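Local coordinates for protein geranyltranstransferase (Enterococcus faecalis, PDB 3P8L) that probably makes (2E,6E)-farnesyl diphosphate by condensing isopentenyl diphosphate with geranyl diphosphate, using magnesium, at residues 26-31 with 128-133; 35-40 with 110-115; 87-92 with 106-111. All coordinates share one frame; numbering follows the deposited sequence. Where two conformers were deposited one is given.

Contact 1 (26-31 with 128-133); sequences VDFIAE and AFQLLS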
loop_
_atom_site.group_PDB
_atom_site.type_symbol
_atom_site.label_atom_id
_atom_site.label_comp_id
_atom_site.label_asym_id
_atom_site.label_seq_id
_atom_site.Cartn_x
_atom_site.Cartn_y
_atom_site.Cartn_z
ATOM N N VAL A 26 14.833 8.260 -2.518
ATOM C CA VAL A 26 15.942 7.445 -3.008
ATOM C C VAL A 26 16.633 6.693 -1.858
ATOM O O VAL A 26 16.876 5.477 -1.968
ATOM C CB VAL A 26 16.930 8.301 -3.869
ATOM C CG1 VAL A 26 18.286 7.639 -4.020
ATOM C CG2 VAL A 26 16.311 8.628 -5.230
ATOM N N ASP A 27 16.920 7.405 -0.763
ATOM C CA ASP A 27 17.557 6.795 0.404
ATOM C C ASP A 27 16.663 5.723 0.970
ATOM O O ASP A 27 17.164 4.680 1.329
ATOM C CB ASP A 27 17.834 7.793 1.543
ATOM C CG ASP A 27 18.923 8.807 1.196
ATOM O OD1 ASP A 27 19.607 8.643 0.184
ATOM O OD2 ASP A 27 19.091 9.791 1.939
ATOM N N PHE A 28 15.353 5.997 1.062
ATOM C CA PHE A 28 14.419 5.025 1.608
ATOM C C PHE A 28 14.373 3.751 0.777
ATOM O O PHE A 28 14.393 2.663 1.346
ATOM C CB PHE A 28 12.990 5.574 1.810
ATOM C CG PHE A 28 12.117 4.635 2.558
ATOM C CD1 PHE A 28 11.185 3.839 1.894
ATOM C CD2 PHE A 28 12.273 4.484 3.925
ATOM C CE1 PHE A 28 10.413 2.931 2.587
ATOM C CE2 PHE A 28 11.492 3.573 4.637
ATOM C CZ PHE A 28 10.563 2.797 3.962
ATOM N N ILE A 29 14.347 3.894 -0.545
ATOM C CA ILE A 29 14.302 2.730 -1.437
ATOM C C ILE A 29 15.620 1.945 -1.376
ATOM O O ILE A 29 15.612 0.723 -1.275
ATOM C CB ILE A 29 13.913 3.111 -2.896
ATOM C CG1 ILE A 29 12.397 3.128 -3.058
ATOM C CG2 ILE A 29 14.427 2.095 -3.901
ATOM C CD1 ILE A 29 11.747 4.442 -2.782
ATOM N N ALA A 30 16.752 2.649 -1.396
ATOM C CA ALA A 30 18.073 1.998 -1.354
ATOM C C ALA A 30 18.307 1.259 -0.036
ATOM O O ALA A 30 18.875 0.179 -0.024
ATOM C CB ALA A 30 19.188 3.026 -1.598
ATOM N N GLU A 31 17.829 1.828 1.065
ATOM C CA GLU A 31 18.092 1.250 2.371
ATOM C C GLU A 31 17.076 0.178 2.811
ATOM O O GLU A 31 17.443 -0.734 3.519
ATOM C CB GLU A 31 18.228 2.352 3.425
ATOM C CG GLU A 31 19.500 3.223 3.249
ATOM C CD GLU A 31 19.407 4.614 3.911
ATOM O OE1 GLU A 31 18.645 4.785 4.890
ATOM O OE2 GLU A 31 20.108 5.542 3.451
ATOM N N ALA A 128 5.450 3.538 0.515
ATOM C CA ALA A 128 4.862 4.816 0.912
ATOM C C ALA A 128 4.298 4.762 2.346
ATOM O O ALA A 128 4.549 5.670 3.159
ATOM C CB ALA A 128 3.791 5.183 -0.055
ATOM N N PHE A 129 3.561 3.689 2.647
ATOM C CA PHE A 129 3.038 3.452 3.989
ATOM C C PHE A 129 4.156 3.127 4.962
ATOM O O PHE A 129 4.118 3.594 6.094
ATOM C CB PHE A 129 1.899 2.413 4.001
ATOM C CG PHE A 129 0.630 2.955 3.401
ATOM C CD1 PHE A 129 -0.174 3.836 4.119
ATOM C CD2 PHE A 129 0.301 2.682 2.096
ATOM C CE1 PHE A 129 -1.310 4.381 3.561
ATOM C CE2 PHE A 129 -0.843 3.223 1.519
ATOM C CZ PHE A 129 -1.642 4.074 2.246
ATOM N N GLN A 130 5.174 2.385 4.527
ATOM C CA GLN A 130 6.286 2.119 5.444
ATOM C C GLN A 130 7.028 3.393 5.870
ATOM O O GLN A 130 7.240 3.622 7.073
ATOM C CB GLN A 130 7.279 1.095 4.890
ATOM C CG GLN A 130 8.299 0.656 5.941
ATOM C CD GLN A 130 9.204 -0.480 5.492
ATOM O OE1 GLN A 130 9.343 -0.757 4.302
ATOM N NE2 GLN A 130 9.835 -1.135 6.451
ATOM N N LEU A 131 7.409 4.212 4.887
ATOM C CA LEU A 131 8.062 5.487 5.162
ATOM C C LEU A 131 7.251 6.361 6.131
ATOM O O LEU A 131 7.791 6.821 7.144
ATOM C CB LEU A 131 8.399 6.251 3.867
ATOM C CG LEU A 131 8.994 7.661 4.098
ATOM C CD1 LEU A 131 10.328 7.623 4.876
ATOM C CD2 LEU A 131 9.144 8.429 2.782
ATOM N N LEU A 132 5.973 6.564 5.832
ATOM C CA LEU A 132 5.068 7.311 6.696
ATOM C C LEU A 132 4.971 6.756 8.142
ATOM O O LEU A 132 4.996 7.531 9.117
ATOM C CB LEU A 132 3.691 7.438 6.040
ATOM C CG LEU A 132 2.711 8.503 6.540
ATOM C CD1 LEU A 132 3.368 9.902 6.586
ATOM C CD2 LEU A 132 1.482 8.547 5.639
ATOM N N SER A 133 4.923 5.428 8.265
ATOM C CA SER A 133 4.922 4.722 9.565
ATOM C C SER A 133 6.212 4.912 10.374
ATOM O O SER A 133 6.184 4.932 11.623
ATOM C CB SER A 133 4.632 3.225 9.365
ATOM O OG SER A 133 5.797 2.518 9.006
#
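F28 of helix 13-31 lies against L131 and Q130 of helix 114-133, and F28 supplies more than half of the 170 Å² that the two segments bury. The ring reaches across because CG is anti to the backbone N (chi1 -171°), which carries it away from its own helix. The CA atoms of F28 and L131 are the closest pair, at 7.3 Å.

L131 occupies one face of the ring. Its CB lies 3.9 Å from the ring centroid and 4° off the normal, so this is a CH-pi contact placed almost exactly over the centre. The two side chains run past each other in opposite senses, which brings L131 CD1 to 3.8 Å from F28 CD2, back toward the root of the phenylalanine. At the far end of the ring, F28 CZ approaches the backbone, 3.6 Å from L131 N.

Q130 comes instead to the edge of the ring: its CG is in the ring plane, 3.7 Å from F28 CZ. Its extended chain then passes this edge, with OE1 3.8 Å from F28 CZ and the amide plane turned 85° from the phenyl plane. These are van der Waals contacts; the amide's polar partner is Q156 of the second subunit, which accepts from NE2. Within helix 114-133, the carbonyl O of Q130 receives S133 OG at 2.7 Å.

Y32 stacks on F28, while L131 also touches A78 and S79 of helix 71-92. The adjacent F129 meets F129 of the second subunit with nearly parallel rings. Aromatic-aliphatic packing of an N-terminal helix against a helix of the dimer interface fits the all-helical isoprenoid synthase fold to which this FPP/GGPP synthase family member belongs.

Contact 2 (35-40 with 110-115); sequences NERLKE and KVFGEA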
loop_
_atom_site.group_PDB
_atom_site.type_symbol
_atom_site.label_atom_id
_atom_site.label_comp_id
_atom_site.label_asym_id
_atom_site.label_seq_id
_atom_site.Cartn_x
_atom_site.Cartn_y
_atom_site.Cartn_z
ATOM N N ASN A 35 15.896 -6.902 -2.303
ATOM C CA ASN A 35 16.208 -7.391 -3.641
ATOM C C ASN A 35 16.752 -6.258 -4.513
ATOM O O ASN A 35 16.089 -5.228 -4.686
ATOM C CB ASN A 35 14.959 -8.038 -4.261
ATOM C CG ASN A 35 15.220 -8.630 -5.640
ATOM O OD1 ASN A 35 15.228 -7.923 -6.631
ATOM N ND2 ASN A 35 15.396 -9.943 -5.699
ATOM N N GLU A 36 17.968 -6.443 -5.034
ATOM C CA GLU A 36 18.650 -5.416 -5.842
ATOM C C GLU A 36 17.915 -5.048 -7.127
ATOM O O GLU A 36 17.859 -3.885 -7.483
ATOM C CB GLU A 36 20.106 -5.809 -6.162
ATOM C CG GLU A 36 21.004 -5.945 -4.928
ATOM C CD GLU A 36 21.099 -4.653 -4.099
ATOM O OE1 GLU A 36 20.995 -3.541 -4.655
ATOM O OE2 GLU A 36 21.292 -4.749 -2.873
ATOM N N ARG A 37 17.341 -6.032 -7.810
ATOM C CA ARG A 37 16.616 -5.767 -9.056
ATOM C C ARG A 37 15.337 -4.962 -8.827
ATOM O O ARG A 37 15.054 -4.023 -9.586
ATOM C CB ARG A 37 16.268 -7.065 -9.783
ATOM C CG ARG A 37 15.318 -6.834 -10.973
ATOM C CD ARG A 37 14.964 -8.128 -11.648
ATOM N NE ARG A 37 14.209 -7.927 -12.880
ATOM C CZ ARG A 37 14.790 -7.760 -14.074
ATOM N NH1 ARG A 37 16.109 -7.759 -14.169
ATOM N NH2 ARG A 37 14.068 -7.594 -15.172
ATOM N N LEU A 38 14.577 -5.350 -7.796
ATOM C CA LEU A 38 13.384 -4.620 -7.381
ATOM C C LEU A 38 13.734 -3.169 -7.049
ATOM O O LEU A 38 13.088 -2.242 -7.544
ATOM C CB LEU A 38 12.714 -5.308 -6.187
ATOM C CG LEU A 38 11.428 -4.610 -5.735
ATOM C CD1 LEU A 38 10.291 -4.818 -6.763
ATOM C CD2 LEU A 38 11.019 -5.034 -4.307
ATOM N N LYS A 39 14.771 -2.997 -6.227
ATOM C CA LYS A 39 15.347 -1.693 -5.893
ATOM C C LYS A 39 15.674 -0.841 -7.130
ATOM O O LYS A 39 15.248 0.305 -7.244
ATOM C CB LYS A 39 16.598 -1.895 -5.042
ATOM C CG LYS A 39 17.313 -0.614 -4.630
ATOM C CD LYS A 39 18.713 -0.902 -4.069
ATOM C CE LYS A 39 18.634 -1.709 -2.764
ATOM N NZ LYS A 39 19.990 -1.961 -2.185
ATOM N N GLU A 40 16.386 -1.422 -8.089
ATOM C CA GLU A 40 16.752 -0.688 -9.313
ATOM C C GLU A 40 15.565 -0.305 -10.179
ATOM O O GLU A 40 15.549 0.753 -10.802
ATOM C CB GLU A 40 17.728 -1.509 -10.155
ATOM C CG GLU A 40 19.143 -1.424 -9.655
ATOM C CD GLU A 40 20.031 -2.459 -10.319
ATOM O OE1 GLU A 40 19.904 -2.612 -11.552
ATOM O OE2 GLU A 40 20.825 -3.126 -9.616
ATOM N N LYS A 110 8.788 -1.811 -20.018
ATOM C CA LYS A 110 9.624 -1.873 -21.229
ATOM C C LYS A 110 11.072 -2.070 -20.867
ATOM O O LYS A 110 11.833 -2.698 -21.612
ATOM C CB LYS A 110 9.477 -0.605 -22.083
ATOM C CG LYS A 110 8.108 -0.462 -22.743
ATOM C CD LYS A 110 7.646 -1.754 -23.397
ATOM C CE LYS A 110 8.195 -1.892 -24.811
ATOM N NZ LYS A 110 7.560 -3.056 -25.473
ATOM N N VAL A 111 11.466 -1.553 -19.708
ATOM C CA VAL A 111 12.822 -1.794 -19.275
ATOM C C VAL A 111 12.998 -3.172 -18.627
ATOM O O VAL A 111 13.902 -3.922 -19.025
ATOM C CB VAL A 111 13.375 -0.638 -18.408
ATOM C CG1 VAL A 111 14.804 -0.875 -18.025
ATOM C CG2 VAL A 111 13.262 0.663 -19.150
ATOM N N PHE A 112 12.130 -3.515 -17.667
ATOM C CA PHE A 112 12.402 -4.614 -16.740
ATOM C C PHE A 112 11.497 -5.827 -16.907
ATOM O O PHE A 112 11.678 -6.839 -16.223
ATOM C CB PHE A 112 12.322 -4.115 -15.286
ATOM C CG PHE A 112 13.367 -3.089 -14.933
ATOM C CD1 PHE A 112 14.673 -3.473 -14.644
ATOM C CD2 PHE A 112 13.038 -1.737 -14.895
ATOM C CE1 PHE A 112 15.662 -2.520 -14.315
ATOM C CE2 PHE A 112 13.998 -0.772 -14.585
ATOM C CZ PHE A 112 15.326 -1.166 -14.278
ATOM N N GLY A 113 10.529 -5.715 -17.815
ATOM C CA GLY A 113 9.500 -6.712 -17.999
ATOM C C GLY A 113 8.322 -6.403 -17.085
ATOM O O GLY A 113 8.456 -5.654 -16.097
ATOM N N GLU A 114 7.177 -7.001 -17.400
ATOM C CA GLU A 114 5.924 -6.718 -16.703
ATOM C C GLU A 114 5.872 -7.193 -15.256
ATOM O O GLU A 114 5.350 -6.473 -14.399
ATOM C CB GLU A 114 4.719 -7.245 -17.478
ATOM C CG GLU A 114 4.361 -6.399 -18.666
ATOM C CD GLU A 114 3.317 -7.064 -19.551
ATOM O OE1 GLU A 114 2.241 -7.442 -19.048
ATOM O OE2 GLU A 114 3.577 -7.196 -20.756
ATOM N N ALA A 115 6.436 -8.364 -14.981
ATOM C CA ALA A 115 6.447 -8.895 -13.610
ATOM C C ALA A 115 7.200 -7.975 -12.649
ATOM O O ALA A 115 6.702 -7.692 -11.559
ATOM C CB ALA A 115 7.028 -10.294 -13.561
#
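R37 reaches from the first turn of helix 36-47 to the carbonyl of F112, where the short helix 108-112 gives way to helix 114-133. Its CB does not point at the other segment; the approach is made by length. CG is anti to the backbone N (chi1 171°), and the chain stays extended through CD to NE. NE donates to the hydroxyl of T116, in the first turn of helix 114-133. At the tip, NH2 donates to F112 O at 2.7 Å. The bond is bent, with an N-H...O angle of 133°, but the oxygen lies close to the guanidinium plane, 12° out of it.

F112 also offers its side chain. NH2 is 3.9 Å from F112 CB, and F112 CD1 stands 4.2 Å above one face of the guanidinium, displaced toward the rim. The arginine therefore touches the base of the aromatic side chain more than the centre of its ring. The far end of that ring meets the backbone of helix 36-47 instead, with F112 CZ 4.0 Å from E40 O. V111 CG1 lies 3.5 Å above one ring face, and A41 adds packing from helix 36-47.

G113, with positive phi, follows F112 and occupies the N-cap position of helix 114-133. The F112 carbonyl at this break also receives a weak bond from the T116 hydroxyl. The bonds from NE and NH2 thus tie the helix junction to helix 36-47 through one side chain. The cation probably also meets favourable partial negative charge at the C-terminal end of helix 108-112, a modest effect in so short a helix.

Contact 3 (87-92 with 106-111); sequences SLIHDD and PTNHKV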
loop_
_atom_site.group_PDB
_atom_site.type_symbol
_atom_site.label_atom_id
_atom_site.label_comp_id
_atom_site.label_asym_id
_atom_site.label_seq_id
_atom_site.Cartn_x
_atom_site.Cartn_y
_atom_site.Cartn_z
ATOM N N SER A 87 1.444 4.504 -8.965
ATOM C CA SER A 87 0.219 4.461 -9.763
ATOM C C SER A 87 0.559 4.567 -11.268
ATOM O O SER A 87 -0.096 3.933 -12.097
ATOM C CB SER A 87 -0.756 5.572 -9.349
ATOM O OG SER A 87 -0.344 6.811 -9.910
ATOM N N LEU A 88 1.608 5.329 -11.589
ATOM C CA LEU A 88 2.083 5.486 -12.968
ATOM C C LEU A 88 2.651 4.186 -13.543
ATOM O O LEU A 88 2.328 3.825 -14.678
ATOM C CB LEU A 88 3.128 6.591 -13.086
ATOM C CG LEU A 88 2.687 8.011 -12.734
ATOM C CD1 LEU A 88 3.868 8.922 -12.934
ATOM C CD2 LEU A 88 1.451 8.475 -13.552
ATOM N N ILE A 89 3.476 3.493 -12.765
ATOM C CA ILE A 89 4.003 2.179 -13.153
ATOM C C ILE A 89 2.873 1.200 -13.531
ATOM O O ILE A 89 2.910 0.545 -14.582
ATOM C CB ILE A 89 4.900 1.575 -12.041
ATOM C CG1 ILE A 89 6.142 2.454 -11.809
ATOM C CG2 ILE A 89 5.320 0.149 -12.409
ATOM C CD1 ILE A 89 7.019 1.988 -10.618
ATOM N N HIS A 90 1.861 1.119 -12.679
ATOM C CA HIS A 90 0.710 0.271 -12.972
ATOM C C HIS A 90 -0.126 0.789 -14.126
ATOM O O HIS A 90 -0.529 0.007 -14.992
ATOM C CB HIS A 90 -0.121 -0.004 -11.718
ATOM C CG HIS A 90 0.537 -0.988 -10.802
ATOM N ND1 HIS A 90 -0.116 -1.594 -9.758
ATOM C CD2 HIS A 90 1.788 -1.502 -10.812
ATOM C CE1 HIS A 90 0.704 -2.438 -9.160
ATOM N NE2 HIS A 90 1.878 -2.377 -9.760
ATOM N N ASP A 91 -0.335 2.097 -14.178
ATOM C CA ASP A 91 -1.137 2.667 -15.257
ATOM C C ASP A 91 -0.506 2.447 -16.628
ATOM O O ASP A 91 -1.219 2.236 -17.600
ATOM C CB ASP A 91 -1.435 4.157 -15.040
ATOM C CG ASP A 91 -2.423 4.418 -13.903
ATOM O OD1 ASP A 91 -2.959 3.464 -13.300
ATOM O OD2 ASP A 91 -2.642 5.601 -13.588
ATOM N N ASP A 92 0.821 2.451 -16.681
ATOM C CA ASP A 92 1.570 2.242 -17.910
ATOM C C ASP A 92 1.472 0.843 -18.514
ATOM O O ASP A 92 1.650 0.712 -19.714
ATOM C CB ASP A 92 3.051 2.612 -17.737
ATOM C CG ASP A 92 3.271 4.109 -17.639
ATOM O OD1 ASP A 92 2.355 4.861 -18.018
ATOM O OD2 ASP A 92 4.356 4.538 -17.185
ATOM N N PRO A 106 11.769 5.043 -21.836
ATOM C CA PRO A 106 10.902 3.866 -21.776
ATOM C C PRO A 106 10.282 3.654 -20.401
ATOM O O PRO A 106 10.898 3.972 -19.378
ATOM C CB PRO A 106 11.848 2.704 -22.095
ATOM C CG PRO A 106 13.220 3.245 -21.897
ATOM C CD PRO A 106 13.145 4.674 -22.212
ATOM N N THR A 107 9.082 3.106 -20.405
ATOM C CA THR A 107 8.315 2.860 -19.195
ATOM C C THR A 107 8.914 1.681 -18.468
ATOM O O THR A 107 9.714 0.924 -19.050
ATOM C CB THR A 107 6.840 2.637 -19.503
ATOM O OG1 THR A 107 6.726 1.754 -20.618
ATOM C CG2 THR A 107 6.155 3.969 -19.854
ATOM N N ASN A 108 8.563 1.553 -17.188
ATOM C CA ASN A 108 9.139 0.524 -16.333
ATOM C C ASN A 108 9.061 -0.912 -16.905
ATOM O O ASN A 108 10.065 -1.619 -16.909
ATOM C CB ASN A 108 8.537 0.597 -14.930
ATOM C CG ASN A 108 9.358 -0.152 -13.915
ATOM O OD1 ASN A 108 9.446 -1.370 -13.973
ATOM N ND2 ASN A 108 9.960 0.571 -12.962
ATOM N N HIS A 109 7.892 -1.322 -17.395
ATOM C CA HIS A 109 7.728 -2.663 -17.984
ATOM C C HIS A 109 8.530 -2.884 -19.265
ATOM O O HIS A 109 8.914 -4.009 -19.545
ATOM C CB HIS A 109 6.252 -3.009 -18.231
ATOM C CG HIS A 109 5.554 -2.116 -19.200
ATOM N ND1 HIS A 109 5.055 -0.880 -18.836
ATOM C CD2 HIS A 109 5.201 -2.300 -20.501
ATOM C CE1 HIS A 109 4.442 -0.336 -19.872
ATOM N NE2 HIS A 109 4.517 -1.174 -20.895
ATOM N N LYS A 110 8.788 -1.811 -20.018
ATOM C CA LYS A 110 9.624 -1.873 -21.229
ATOM C C LYS A 110 11.072 -2.070 -20.867
ATOM O O LYS A 110 11.833 -2.698 -21.612
ATOM C CB LYS A 110 9.477 -0.605 -22.083
ATOM C CG LYS A 110 8.108 -0.462 -22.743
ATOM C CD LYS A 110 7.646 -1.754 -23.397
ATOM C CE LYS A 110 8.195 -1.892 -24.811
ATOM N NZ LYS A 110 7.560 -3.056 -25.473
ATOM N N VAL A 111 11.466 -1.553 -19.708
ATOM C CA VAL A 111 12.822 -1.794 -19.275
ATOM C C VAL A 111 12.998 -3.172 -18.627
ATOM O O VAL A 111 13.902 -3.922 -19.025
ATOM C CB VAL A 111 13.375 -0.638 -18.408
ATOM C CG1 VAL A 111 14.804 -0.875 -18.025
ATOM C CG2 VAL A 111 13.262 0.663 -19.150
HETATM O O HOH W 1 5.114 0.338 -16.216
HETATM O O HOH W 2 6.134 3.012 -16.229
#
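D92, the second aspartate of the DDxxxxD sequence that forms the first aspartate-rich motif of trans-prenyltransferases, meets T107 and H109 just beyond the short hairpin 101-106. D92 OD2 lies 3.3 Å from T107 CG2, an approach of methyl to carboxylate. The threonine torsion sets it up: OG1 sits between the backbone N and the carbonyl carbon (chi1 45°), which turns the methyl toward D92 while OG1 is bonded to D99 O. T107 occupies the N-cap position of helix 108-112, although its side chain makes no capping bond.

The imidazole of H109 comes up to the backbone end of D92. Its CE1 is 3.0 Å from D92 O, a carbon-oxygen approach oblique to the ring, and D92 CB lies near the ring plane at 3.9 Å from the same CE1.

In relatives this motif binds the magnesium ions that hold the allylic diphosphate. Here D92 OD2 is paired with R102 of the hairpin in a salt bridge and accepts from water 2 at 2.5 Å, short enough to leave the water's position in doubt. The same water accepts from N108 N at 3.0 Å, so its bridge to the first turn of helix 108-112 is tentative. Water 1 makes a second bridge, donating to I89 O at 2.8 Å and lying in the imidazole plane 2.9 Å from H109 ND1.

One turn before D92, a methyl meets an amide: I89 CD1 lies 4.0 Å from N108 ND2, I89 CG2 packs on N108 CB, and the polar end of N108 turns to S45 OG on helix 36-47.

Overall arrangement
Contacts 1 and 3 are buried, whereas contact 2 lies at the surface, about 24 Å from the chain's centre. Their chemistry follows place in the fold more than burial: contact 1 is aromatic-aliphatic packing with no hydrogen bond across it, contact 2 turns on one arginine-to-carbonyl bond, and contact 3 combines direct approaches with water-mediated bonds, in the aspartate-rich motif itself. Contacts 2 and 3 share K110 and V111 on helix 108-112 and touch between E114 and H109. Contacts 1 and 2 both use helix 114-133 and meet where K39 approaches A30. Contacts 1 and 3 do not touch, their nearest atoms being about 9 Å apart. The second subunit reaches residues of all three.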